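Local coordinates for protein glycosyltransferase Gtf1 (Streptococcus pneumoniae, PDB 4PQG) that belongs to the GT-B glycosyltransferases, carries an additional extended beta-sheet domain and holds uridine-5'-diphosphate in its ligand pocket, at residues F329-A334 and Y402-T407; G325-S330 and E359-I364; D91-F96 and K119-Y124. All blocks are in the same frame, centred on the assembly; numbering follows the deposited sequence.

Contact 1: F329-A334 and Y402-T407; sequences FSLITA and YEVYLT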
# COMPACT_ATOMS: atom_id res chain seq x y z
N PHE A 329 14.16 -17.07 21.71
CA PHE A 329 13.89 -17.96 20.58
C PHE A 329 12.69 -17.50 19.72
O PHE A 329 12.14 -18.28 18.95
CB PHE A 329 13.69 -19.41 21.04
CG PHE A 329 14.84 -19.97 21.86
CD1 PHE A 329 16.01 -20.40 21.25
CD2 PHE A 329 14.73 -20.07 23.24
CE1 PHE A 329 17.06 -20.92 22.00
CE2 PHE A 329 15.77 -20.59 24.00
CZ PHE A 329 16.94 -21.02 23.38
N SER A 330 12.28 -16.24 19.86
CA SER A 330 11.13 -15.75 19.09
C SER A 330 11.54 -15.25 17.70
O SER A 330 12.46 -14.45 17.56
CB SER A 330 10.37 -14.67 19.87
OG SER A 330 11.16 -13.53 20.08
N LEU A 331 10.82 -15.72 16.68
CA LEU A 331 11.05 -15.33 15.29
C LEU A 331 9.87 -14.52 14.74
O LEU A 331 8.73 -14.70 15.16
CB LEU A 331 11.32 -16.58 14.42
CG LEU A 331 12.39 -17.57 14.93
CD1 LEU A 331 12.42 -18.84 14.09
CD2 LEU A 331 13.77 -16.93 14.97
N ILE A 332 10.15 -13.62 13.80
CA ILE A 332 9.11 -12.77 13.22
C ILE A 332 9.32 -12.62 11.70
O ILE A 332 10.45 -12.66 11.21
CB ILE A 332 9.01 -11.40 13.97
CG1 ILE A 332 7.89 -10.52 13.38
CG2 ILE A 332 10.35 -10.69 14.00
CD1 ILE A 332 7.76 -9.17 14.06
N THR A 333 8.21 -12.53 10.96
CA THR A 333 8.21 -12.01 9.58
C THR A 333 7.00 -11.11 9.41
O THR A 333 6.01 -11.24 10.14
CB THR A 333 8.28 -13.11 8.50
OG1 THR A 333 8.69 -12.53 7.26
CG2 THR A 333 6.94 -13.79 8.28
N ALA A 334 7.09 -10.17 8.48
CA ALA A 334 6.03 -9.17 8.30
C ALA A 334 5.94 -8.82 6.83
O ALA A 334 6.86 -8.24 6.26
CB ALA A 334 6.28 -7.93 9.15
N TYR A 402 10.95 -9.19 19.64
CA TYR A 402 11.41 -10.44 19.05
C TYR A 402 12.94 -10.51 18.96
O TYR A 402 13.63 -9.51 19.16
CB TYR A 402 10.78 -10.64 17.66
CG TYR A 402 9.27 -10.82 17.69
CD1 TYR A 402 8.70 -12.09 17.68
CD2 TYR A 402 8.41 -9.70 17.73
CE1 TYR A 402 7.33 -12.25 17.70
CE2 TYR A 402 7.04 -9.87 17.74
CZ TYR A 402 6.50 -11.14 17.73
OH TYR A 402 5.15 -11.33 17.75
N GLU A 403 13.47 -11.68 18.64
CA GLU A 403 14.90 -11.82 18.53
C GLU A 403 15.44 -11.74 17.12
O GLU A 403 16.43 -11.02 16.89
CB GLU A 403 15.38 -13.09 19.25
CG GLU A 403 15.29 -12.95 20.76
CD GLU A 403 15.88 -14.13 21.51
OE1 GLU A 403 15.91 -15.25 20.95
OE2 GLU A 403 16.29 -13.94 22.67
N VAL A 404 14.81 -12.44 16.18
CA VAL A 404 15.33 -12.56 14.82
C VAL A 404 14.20 -12.42 13.79
O VAL A 404 13.09 -12.91 14.02
CB VAL A 404 16.04 -13.92 14.60
CG1 VAL A 404 16.53 -14.07 13.15
CG2 VAL A 404 17.21 -14.10 15.57
N TYR A 405 14.50 -11.77 12.67
CA TYR A 405 13.56 -11.61 11.57
C TYR A 405 13.93 -12.58 10.44
O TYR A 405 15.10 -12.68 10.08
CB TYR A 405 13.59 -10.16 11.04
CG TYR A 405 12.53 -9.89 9.97
CD1 TYR A 405 11.31 -9.30 10.31
CD2 TYR A 405 12.75 -10.23 8.63
CE1 TYR A 405 10.34 -9.07 9.34
CE2 TYR A 405 11.78 -10.01 7.66
CZ TYR A 405 10.58 -9.43 8.02
OH TYR A 405 9.61 -9.22 7.06
N LEU A 406 12.91 -13.24 9.87
CA LEU A 406 13.05 -14.14 8.71
C LEU A 406 12.32 -13.65 7.44
O LEU A 406 11.21 -13.19 7.50
CB LEU A 406 12.47 -15.52 9.06
CG LEU A 406 12.96 -16.26 10.30
CD1 LEU A 406 12.25 -17.60 10.39
CD2 LEU A 406 14.47 -16.45 10.23
N THR A 407 12.96 -13.84 6.28
CA THR A 407 12.37 -13.52 4.98
C THR A 407 12.84 -14.60 4.02
O THR A 407 14.02 -15.00 4.04
CB THR A 407 12.81 -12.12 4.45
OG1 THR A 407 12.57 -12.04 3.04
CG2 THR A 407 14.32 -11.88 4.70
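Ile332 lies across one face of the Tyr402 ring where strands 330-334 and 404-406, parallel neighbours, form the middle of the second Rossmann-like sheet of a GT-B glycosyltransferase. Its CB stands 3.9 Å from the centroid of the Tyr402 ring, 19° off the ring normal. With CG1 anti to the backbone N (chi1 -179°) and the chain extended beyond it, Ile332 CD1 follows the same face to Tyr402 CD2 and CE2. The Tyr402 hydroxyl bonds to Asp363 and Tyr365. Ile332 also bonds through its backbone: its N donates to Val404 O at 3.0 Å, and its O accepts from Leu406 N at 2.9 Å.

Leu331 and Val404 point together to the opposite face of the sheet, with Leu331 CD2 3.8 Å from Val404 CB, and helices 343-353 and 458-474 pack over that side. Tyr405, on the Ile332 face, leans its ring over Ile332 O. This brings its OH to Ala334 N, which donates to it at 3.0 Å; Thr417 is a further partner of that hydroxyl. At the other end, the extended Glu403 side chain lets OE1 accept Phe329 N at 2.6 Å, from 58° above the carboxylate plane, while Tyr473 bonds to the same oxygen. Thr333 OG1 donates to Leu406 O at 2.6 Å, almost in line with the carbonyl bond.

Contact 2: G325-S330 and E359-I364; sequences GRKPFS and ELTFDI
Thr361 N donates to Phe329 O at 3.0 Å, the backbone bond that starts the parallel pairing of Ser330 with Thr361, just as the chain leaves a type II turn running from Lys327 to Ser330. Phe329 holds the third position of that turn with a positive phi. The turn is gripped twice at Lys327 O: Ser330 N and Ser330 OG reach it from the same face of its carbonyl plane, OG at 2.7 Å, which fixes the rotation of the serine hydroxyl.

Phe329 projects toward the incoming chain and crosses Glu359 obliquely, its CD2 lying 3.4 Å from Glu359 CB. It is the aliphatic part of the glutamate that packs here, since a bend at chi2 (63°) leads the carboxylate away, its plane turned 61° from that of the ring. Tyr473 of helix 458-474 meets the same phenylalanine ring. Leu360 starts out away from the turn, yet its CD2 comes back to 3.2 Å from Phe329 O.

Here a beta-alpha-beta crossover of the Rossmann-like domain begins and returns: strand 330-334 leads through helix 343-353 to strand 361-365, its neighbour in the sheet. A water bridges the two strand starts. It donates to Pro328 O at 2.7 Å and to Glu359 O at 2.9 Å, and accepts from Thr361 OG1 at 2.6 Å. Thr361 chi1 of 51° sets OG1 between the backbone N and the carbonyl carbon, where Thr361 OG1 also lies 3.6 Å from Ser330 CB.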
# COMPACT_ATOMS: atom_id res chain seq x y z
N GLY A 325 12.08 -6.26 26.81
CA GLY A 325 12.86 -7.44 26.46
C GLY A 325 12.28 -8.22 25.30
O GLY A 325 11.13 -8.01 24.90
N ARG A 326 13.08 -9.12 24.76
CA ARG A 326 12.71 -9.90 23.60
C ARG A 326 12.50 -11.33 24.04
O ARG A 326 13.36 -11.90 24.73
CB ARG A 326 13.81 -9.82 22.54
CG ARG A 326 14.33 -8.43 22.30
CD ARG A 326 15.57 -8.42 21.43
NE ARG A 326 16.03 -7.06 21.19
CZ ARG A 326 15.74 -6.35 20.11
NH1 ARG A 326 15.00 -6.89 19.14
NH2 ARG A 326 16.20 -5.10 19.98
N LYS A 327 11.37 -11.91 23.66
CA LYS A 327 11.09 -13.30 23.99
C LYS A 327 12.19 -14.23 23.46
O LYS A 327 12.59 -14.13 22.30
CB LYS A 327 9.71 -13.70 23.46
CG LYS A 327 9.34 -15.14 23.72
CD LYS A 327 7.86 -15.37 23.55
CE LYS A 327 7.53 -16.85 23.65
NZ LYS A 327 6.07 -17.09 23.57
N PRO A 328 12.72 -15.13 24.33
CA PRO A 328 13.79 -16.02 23.87
C PRO A 328 13.32 -16.92 22.73
O PRO A 328 12.22 -17.45 22.79
CB PRO A 328 14.13 -16.85 25.13
CG PRO A 328 13.71 -15.98 26.27
CD PRO A 328 12.46 -15.29 25.77
N PHE A 329 14.16 -17.07 21.71
CA PHE A 329 13.89 -17.96 20.58
C PHE A 329 12.69 -17.50 19.72
O PHE A 329 12.14 -18.28 18.95
CB PHE A 329 13.69 -19.41 21.04
CG PHE A 329 14.84 -19.97 21.86
CD1 PHE A 329 16.01 -20.40 21.25
CD2 PHE A 329 14.73 -20.07 23.24
CE1 PHE A 329 17.06 -20.92 22.00
CE2 PHE A 329 15.77 -20.59 24.00
CZ PHE A 329 16.94 -21.02 23.38
N SER A 330 12.28 -16.24 19.86
CA SER A 330 11.13 -15.75 19.09
C SER A 330 11.54 -15.25 17.70
O SER A 330 12.46 -14.45 17.56
CB SER A 330 10.37 -14.67 19.87
OG SER A 330 11.16 -13.53 20.08
N GLU A 359 11.96 -24.46 21.86
CA GLU A 359 11.46 -23.20 22.41
C GLU A 359 11.09 -22.18 21.30
O GLU A 359 10.40 -21.20 21.56
CB GLU A 359 12.52 -22.61 23.35
CG GLU A 359 11.97 -21.95 24.61
CD GLU A 359 11.23 -22.93 25.51
OE1 GLU A 359 11.56 -24.14 25.52
OE2 GLU A 359 10.31 -22.48 26.23
N LEU A 360 11.57 -22.43 20.08
CA LEU A 360 11.29 -21.57 18.93
C LEU A 360 9.83 -21.18 18.78
O LEU A 360 8.95 -22.04 18.83
CB LEU A 360 11.73 -22.26 17.63
CG LEU A 360 13.16 -22.07 17.18
CD1 LEU A 360 13.31 -22.66 15.78
CD2 LEU A 360 13.56 -20.59 17.21
N THR A 361 9.58 -19.89 18.58
CA THR A 361 8.27 -19.43 18.08
C THR A 361 8.43 -18.56 16.84
O THR A 361 9.51 -18.03 16.59
CB THR A 361 7.46 -18.66 19.12
OG1 THR A 361 8.29 -17.63 19.68
CG2 THR A 361 6.93 -19.60 20.22
N PHE A 362 7.35 -18.42 16.07
CA PHE A 362 7.37 -17.73 14.77
C PHE A 362 6.04 -17.05 14.59
O PHE A 362 5.04 -17.72 14.38
CB PHE A 362 7.62 -18.74 13.63
CG PHE A 362 7.69 -18.12 12.24
CD1 PHE A 362 8.15 -16.81 12.04
CD2 PHE A 362 7.32 -18.86 11.12
CE1 PHE A 362 8.23 -16.26 10.76
CE2 PHE A 362 7.40 -18.32 9.85
CZ PHE A 362 7.85 -17.01 9.67
N ASP A 363 6.03 -15.72 14.71
CA ASP A 363 4.83 -14.91 14.47
C ASP A 363 4.86 -14.30 13.08
O ASP A 363 5.89 -13.76 12.65
CB ASP A 363 4.68 -13.83 15.55
CG ASP A 363 4.13 -14.38 16.86
OD1 ASP A 363 3.54 -15.50 16.86
OD2 ASP A 363 4.28 -13.69 17.89
N ILE A 364 3.74 -14.41 12.38
CA ILE A 364 3.61 -13.98 10.99
C ILE A 364 2.60 -12.83 10.89
O ILE A 364 1.41 -13.03 11.10
CB ILE A 364 3.20 -15.16 10.05
CG1 ILE A 364 4.28 -16.26 10.05
CG2 ILE A 364 2.97 -14.68 8.63
CD1 ILE A 364 3.82 -17.59 9.45
O HOH W 1 10.00 -18.35 21.49

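Contact 3: D91-F96 and K119-Y124; sequences DVLAYF and KFVTCY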
# COMPACT_ATOMS: atom_id res chain seq x y z
N ASP A 91 -29.40 10.29 11.18
CA ASP A 91 -29.06 11.12 10.02
C ASP A 91 -29.32 10.36 8.74
O ASP A 91 -29.82 10.94 7.77
CB ASP A 91 -27.59 11.52 10.04
CG ASP A 91 -27.25 12.42 11.19
OD1 ASP A 91 -28.10 13.23 11.62
OD2 ASP A 91 -26.09 12.33 11.65
N VAL A 92 -28.98 9.08 8.73
CA VAL A 92 -29.16 8.22 7.55
C VAL A 92 -30.62 8.00 7.22
O VAL A 92 -31.04 8.13 6.05
CB VAL A 92 -28.46 6.84 7.71
CG1 VAL A 92 -28.96 5.84 6.68
CG2 VAL A 92 -26.96 7.00 7.58
N LEU A 93 -31.42 7.68 8.23
CA LEU A 93 -32.84 7.38 8.02
C LEU A 93 -33.64 8.60 7.53
O LEU A 93 -34.72 8.44 6.96
CB LEU A 93 -33.46 6.77 9.27
CG LEU A 93 -32.88 5.44 9.79
CD1 LEU A 93 -33.52 5.01 11.11
CD2 LEU A 93 -32.95 4.31 8.75
N ALA A 94 -33.09 9.80 7.74
CA ALA A 94 -33.69 11.04 7.24
C ALA A 94 -33.68 11.12 5.71
O ALA A 94 -34.50 11.81 5.11
CB ALA A 94 -32.98 12.26 7.84
N TYR A 95 -32.74 10.43 5.08
CA TYR A 95 -32.69 10.38 3.61
C TYR A 95 -33.80 9.48 3.04
O TYR A 95 -34.21 9.62 1.89
CB TYR A 95 -31.32 9.89 3.13
CG TYR A 95 -30.19 10.89 3.30
CD1 TYR A 95 -29.82 11.75 2.26
CD2 TYR A 95 -29.48 10.97 4.50
CE1 TYR A 95 -28.79 12.67 2.41
CE2 TYR A 95 -28.45 11.89 4.67
CZ TYR A 95 -28.10 12.73 3.62
OH TYR A 95 -27.05 13.63 3.78
N PHE A 96 -34.29 8.55 3.86
CA PHE A 96 -35.32 7.62 3.42
C PHE A 96 -36.64 7.97 4.13
O PHE A 96 -36.64 8.70 5.11
CB PHE A 96 -34.86 6.18 3.65
CG PHE A 96 -33.46 5.90 3.15
CD1 PHE A 96 -33.19 5.75 1.79
CD2 PHE A 96 -32.38 5.83 4.05
CE1 PHE A 96 -31.90 5.51 1.33
CE2 PHE A 96 -31.09 5.60 3.58
CZ PHE A 96 -30.84 5.44 2.23
N LYS A 119 -40.27 -2.01 2.00
CA LYS A 119 -39.00 -1.31 2.08
C LYS A 119 -38.20 -1.55 3.37
O LYS A 119 -38.77 -1.62 4.45
CB LYS A 119 -39.19 0.20 1.80
CG LYS A 119 -39.41 1.10 3.01
CD LYS A 119 -39.92 2.48 2.57
CE LYS A 119 -39.92 3.50 3.71
NZ LYS A 119 -38.58 4.11 3.98
N PHE A 120 -36.88 -1.70 3.22
CA PHE A 120 -35.96 -1.66 4.36
C PHE A 120 -34.63 -0.98 4.01
O PHE A 120 -34.26 -0.89 2.84
CB PHE A 120 -35.74 -3.04 4.99
CG PHE A 120 -35.11 -4.07 4.09
CD1 PHE A 120 -33.72 -4.12 3.92
CD2 PHE A 120 -35.89 -5.03 3.45
CE1 PHE A 120 -33.13 -5.08 3.10
CE2 PHE A 120 -35.31 -6.01 2.64
CZ PHE A 120 -33.93 -6.03 2.46
N VAL A 121 -33.93 -0.50 5.04
CA VAL A 121 -32.63 0.13 4.89
C VAL A 121 -31.62 -0.70 5.66
O VAL A 121 -31.85 -1.05 6.83
CB VAL A 121 -32.64 1.57 5.46
CG1 VAL A 121 -31.27 2.21 5.34
CG2 VAL A 121 -33.68 2.43 4.76
N THR A 122 -30.51 -1.05 5.01
CA THR A 122 -29.40 -1.70 5.71
C THR A 122 -28.28 -0.69 5.90
O THR A 122 -27.76 -0.12 4.93
CB THR A 122 -28.92 -2.95 4.95
OG1 THR A 122 -30.04 -3.79 4.65
CG2 THR A 122 -27.90 -3.74 5.79
N CYS A 123 -27.94 -0.44 7.17
CA CYS A 123 -26.83 0.42 7.51
C CYS A 123 -25.58 -0.38 7.82
O CYS A 123 -25.63 -1.41 8.52
CB CYS A 123 -27.16 1.30 8.72
SG CYS A 123 -28.54 2.45 8.48
N TYR A 124 -24.46 0.09 7.29
CA TYR A 124 -23.17 -0.50 7.55
C TYR A 124 -22.38 0.42 8.46
O TYR A 124 -21.91 1.49 8.06
CB TYR A 124 -22.43 -0.82 6.24
CG TYR A 124 -23.12 -1.93 5.46
CD1 TYR A 124 -22.72 -3.26 5.60
CD2 TYR A 124 -24.21 -1.65 4.64
CE1 TYR A 124 -23.36 -4.28 4.90
CE2 TYR A 124 -24.87 -2.66 3.95
CZ TYR A 124 -24.44 -3.97 4.08
OH TYR A 124 -25.09 -4.96 3.38
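Phe96 and Val121 cross obliquely, the valine presenting both methyl groups to one side of the aromatic ring. Val121 CG2 lies 4.2 Å from the centroid of the Phe96 ring and 30° off its normal, an off-centre CH-pi contact. The same methyl is 3.7 Å from Phe96 CD2, while Val121 CG1 reaches Phe96 CE2 at 3.8 Å. With CG anti to its carbonyl carbon (chi1 -48°), Phe96 sets its ring with Tyr95 CB over the centre of one face and Val121 oblique on the far side of the ring plane.

Val92 CG1 meets the edge of the Phe96 ring in its plane and also touches Cys123 SG at 3.9 Å, so this one methyl joins helix 89-93 to the next inward-facing residue of the strand. Lys119, Val121 and Cys123, every second residue of strand 119-125, all direct CB toward the helical segment. That strand belongs to the long antiparallel sheet of the GtfA extended beta-sheet domain, in which each strand pairs with the next in the chain, and helix 89-93 with the turn after it packs on one face of this meander.

Leu93 adds a looser apolar contact, its CD2 4.3 Å from Val121 CB. Lys119 NZ comes 4.3 Å from Phe96 CB; it bonds to Gly97 O, and the lysine meets Phe114 in a cation-pi contact. Tyr138 of strand 133-140 meets the Phe96 ring with its own plane almost parallel.

Contacts 1 and 2 start from the same stretch of chain, share Phe329 and Ser330, and have centres about 7 Å apart. Together they place strand 330-334 between its two parallel neighbours, 404-406 and 361-365. Tyr402 OH and Asp363 OD2, 2.5 Å apart in a probable hydrogen bond, join strand 361-365 to the residues just before strand 404-406, across strand 330-334. In contact 1 the Ala334 side chain is about 4 Å from UDP, while that of Thr407 stays about 9 Å from NAG. Contact 3 packs helix 89-93 and the residues after it on the separate antiparallel sheet, its centre about 47 Å from that of contact 1, with nearest atoms about 29 Å apart.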